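PDB 2NR4: conserved protein from Methanosarcina mazei, which binds flavin mononucleotide as a flavoprotein, although its biological function is unknown. Local coordinates for residues Asn43-Ile47 and Phe87-Thr91. Numbering follows the deposited sequence.
With FMN (flavin mononucleotide), chain C.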
loop_
_atom_site.group_PDB
_atom_site.type_symbol
_atom_site.label_atom_id
_atom_site.label_comp_id
_atom_site.label_asym_id
_atom_site.label_seq_id
_atom_site.Cartn_x
_atom_site.Cartn_y
_atom_site.Cartn_z
ATOM N N ASN A 43 -7.141 -22.915 -5.297
ATOM C CA ASN A 43 -6.589 -22.022 -6.285
ATOM C C ASN A 43 -6.508 -20.639 -5.653
ATOM O O ASN A 43 -7.342 -20.278 -4.800
ATOM C CB ASN A 43 -7.579 -21.894 -7.439
ATOM C CG ASN A 43 -7.034 -21.043 -8.562
ATOM O OD1 ASN A 43 -7.490 -19.897 -8.816
ATOM N ND2 ASN A 43 -6.045 -21.578 -9.235
ATOM N N ALA A 44 -5.504 -19.881 -6.048
ATOM C CA ALA A 44 -5.393 -18.503 -5.565
ATOM C C ALA A 44 -5.201 -17.580 -6.760
ATOM O O ALA A 44 -4.527 -17.938 -7.720
ATOM C CB ALA A 44 -4.213 -18.396 -4.629
ATOM N N ALA A 45 -5.747 -16.372 -6.697
ATOM C CA ALA A 45 -5.513 -15.385 -7.781
ATOM C C ALA A 45 -5.794 -13.976 -7.249
ATOM O O ALA A 45 -6.717 -13.814 -6.477
ATOM C CB ALA A 45 -6.459 -15.678 -8.933
ATOM N N PRO A 46 -5.000 -12.976 -7.646
ATOM C CA PRO A 46 -5.364 -11.585 -7.259
ATOM C C PRO A 46 -6.700 -11.158 -7.820
ATOM O O PRO A 46 -7.036 -11.425 -8.986
ATOM C CB PRO A 46 -4.227 -10.741 -7.823
ATOM C CG PRO A 46 -3.089 -11.684 -7.841
ATOM C CD PRO A 46 -3.698 -13.000 -8.320
ATOM N N ILE A 47 -7.489 -10.527 -6.948
ATOM C CA ILE A 47 -8.824 -10.076 -7.301
ATOM C C ILE A 47 -9.086 -8.830 -6.499
ATOM O O ILE A 47 -8.665 -8.747 -5.355
ATOM C CB ILE A 47 -9.879 -11.148 -6.879
ATOM C CG1 ILE A 47 -9.672 -12.463 -7.667
ATOM C CG2 ILE A 47 -11.282 -10.644 -7.072
ATOM C CD1 ILE A 47 -10.193 -12.399 -9.100
ATOM N N PHE A 87 1.792 -12.291 -4.323
ATOM C CA PHE A 87 1.013 -11.717 -5.398
ATOM C C PHE A 87 1.389 -12.164 -6.794
ATOM O O PHE A 87 0.536 -12.434 -7.639
ATOM C CB PHE A 87 1.086 -10.161 -5.375
ATOM C CG PHE A 87 -0.119 -9.524 -4.818
ATOM C CD1 PHE A 87 -1.209 -9.259 -5.632
ATOM C CD2 PHE A 87 -0.179 -9.190 -3.475
ATOM C CE1 PHE A 87 -2.326 -8.675 -5.117
ATOM C CE2 PHE A 87 -1.301 -8.609 -2.970
ATOM C CZ PHE A 87 -2.376 -8.370 -3.805
ATOM N N VAL A 88 2.687 -12.157 -7.080
ATOM C CA VAL A 88 3.127 -12.445 -8.417
ATOM C C VAL A 88 2.989 -13.950 -8.635
ATOM O O VAL A 88 2.522 -14.366 -9.668
ATOM C CB VAL A 88 4.569 -11.964 -8.656
ATOM C CG1 VAL A 88 5.098 -12.451 -9.996
ATOM C CG2 VAL A 88 4.636 -10.405 -8.615
ATOM N N ARG A 89 3.364 -14.744 -7.649
ATOM C CA ARG A 89 3.212 -16.209 -7.779
ATOM C C ARG A 89 1.757 -16.601 -7.991
ATOM O O ARG A 89 1.464 -17.465 -8.823
ATOM C CB ARG A 89 3.754 -16.908 -6.540
ATOM C CG ARG A 89 5.291 -16.846 -6.438
ATOM C CD ARG A 89 5.825 -17.755 -5.354
ATOM N NE ARG A 89 5.280 -19.108 -5.502
ATOM C CZ ARG A 89 4.621 -19.782 -4.564
ATOM N NH1 ARG A 89 4.417 -19.274 -3.347
ATOM N NH2 ARG A 89 4.157 -21.003 -4.860
ATOM N N SER A 90 0.835 -15.985 -7.245
ATOM C CA SER A 90 -0.576 -16.347 -7.445
ATOM C C SER A 90 -1.112 -15.855 -8.791
ATOM O O SER A 90 -2.112 -16.352 -9.305
ATOM C CB SER A 90 -1.442 -15.849 -6.299
ATOM O OG SER A 90 -1.485 -14.447 -6.332
ATOM N N THR A 91 -0.474 -14.848 -9.375
ATOM C CA THR A 91 -0.928 -14.359 -10.671
ATOM C C THR A 91 -0.501 -15.256 -11.807
ATOM O O THR A 91 -1.288 -15.533 -12.703
ATOM C CB THR A 91 -0.373 -12.937 -10.985
ATOM O OG1 THR A 91 -0.812 -12.041 -9.984
ATOM C CG2 THR A 91 -0.825 -12.453 -12.381
HETATM N N1 FMN C . -9.114 -10.631 -12.294
HETATM C C2 FMN C . -10.481 -10.569 -12.124
HETATM O O2 FMN C . -11.187 -11.347 -12.762
HETATM N N3 FMN C . -11.040 -9.630 -11.284
HETATM C C4 FMN C . -10.229 -8.753 -10.580
HETATM O O4 FMN C . -10.685 -8.066 -9.675
HETATM C C4A FMN C . -8.847 -8.818 -10.738
HETATM N N5 FMN C . -8.015 -7.946 -10.053
HETATM C C5A FMN C . -6.636 -8.021 -10.194
HETATM C C6 FMN C . -5.811 -7.143 -9.479
HETATM C C7 FMN C . -4.431 -7.211 -9.611
HETATM C C7M FMN C . -3.587 -6.205 -8.881
HETATM C C8 FMN C . -3.873 -8.164 -10.491
HETATM C C8M FMN C . -2.410 -8.393 -10.554
HETATM C C9 FMN C . -4.691 -9.042 -11.215
HETATM C C9A FMN C . -6.087 -8.975 -11.053
HETATM N N10 FMN C . -6.927 -9.840 -11.755
HETATM C C10 FMN C . -8.296 -9.763 -11.603
HETATM C "C1'" FMN C . -6.362 -10.756 -12.798
HETATM C "C2'" FMN C . -6.205 -12.143 -12.186
HETATM O "O2'" FMN C . -5.490 -12.048 -10.983
HETATM C "C3'" FMN C . -5.394 -12.991 -13.139
HETATM O "O3'" FMN C . -6.115 -13.113 -14.353
HETATM C "C4'" FMN C . -5.064 -14.351 -12.528
HETATM O "O4'" FMN C . -4.093 -14.911 -13.376
HETATM C "C5'" FMN C . -6.294 -15.265 -12.440
HETATM O "O5'" FMN C . -5.900 -16.602 -12.214
HETATM P P FMN C . -6.914 -17.838 -11.932
HETATM O O1P FMN C . -7.182 -18.463 -13.312
HETATM O O2P FMN C . -8.245 -17.276 -11.381
HETATM O O3P FMN C . -6.175 -18.841 -11.044
#
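Phe-87 O, close to the ring of Pro-46, is gripped by Thr-91 of its own helix turn. Thr-91 OG1 donates to it at 2.7 Å, and Thr-91 N adds a weak backbone bond. The C=O...OG1 angle is 154°, with the hydroxyl 23° out of the carbonyl plane. The contact joins strand 43-51 of a closed antiparallel barrel to helix 84-92, in a domain of the FMN-binding clan. Both segments line the flavin pocket.

Pro-46 is the wedge between them. Its CG meets Thr-91 OG1 at 3.1 Å, and the two side chains cross at about a right angle. OG1 lies beside the backbone N of Thr-91 (chi1 -60°), turned back toward the carbonyl one turn earlier. The CD of Pro-46 packs on Ser-90 OG at 3.3 Å, a hydroxyl that is also hydrogen-bonded to Leu-86 O. The Phe-87 ring comes in obliquely, with CD1 3.8 Å from Pro-46 CG. Farther along, the methyl of Ala-44 meets Ser-90 CB at 4.1 Å. A valine in place of Thr-91 has no hydroxyl and would probably leave Phe-87 O without its shortest bond from this turn.

Pro-46 and Thr-91 also hold the ribityl chain of FMN through their main-chain oxygens. FMN O2' donates to Pro-46 O at 2.6 Å, and FMN O4' donates to Thr-91 O at 3.0 Å. Strand and helix thus each accept one ribityl hydroxyl. The methyl of Ala-45 points away from the helix and lies near the phosphate of FMN; it touches Thr-66, which binds FMN. Ile-47 also points away from the helix and reaches the flavin ring system, its CD1 lying 3.5 Å from FMN C2.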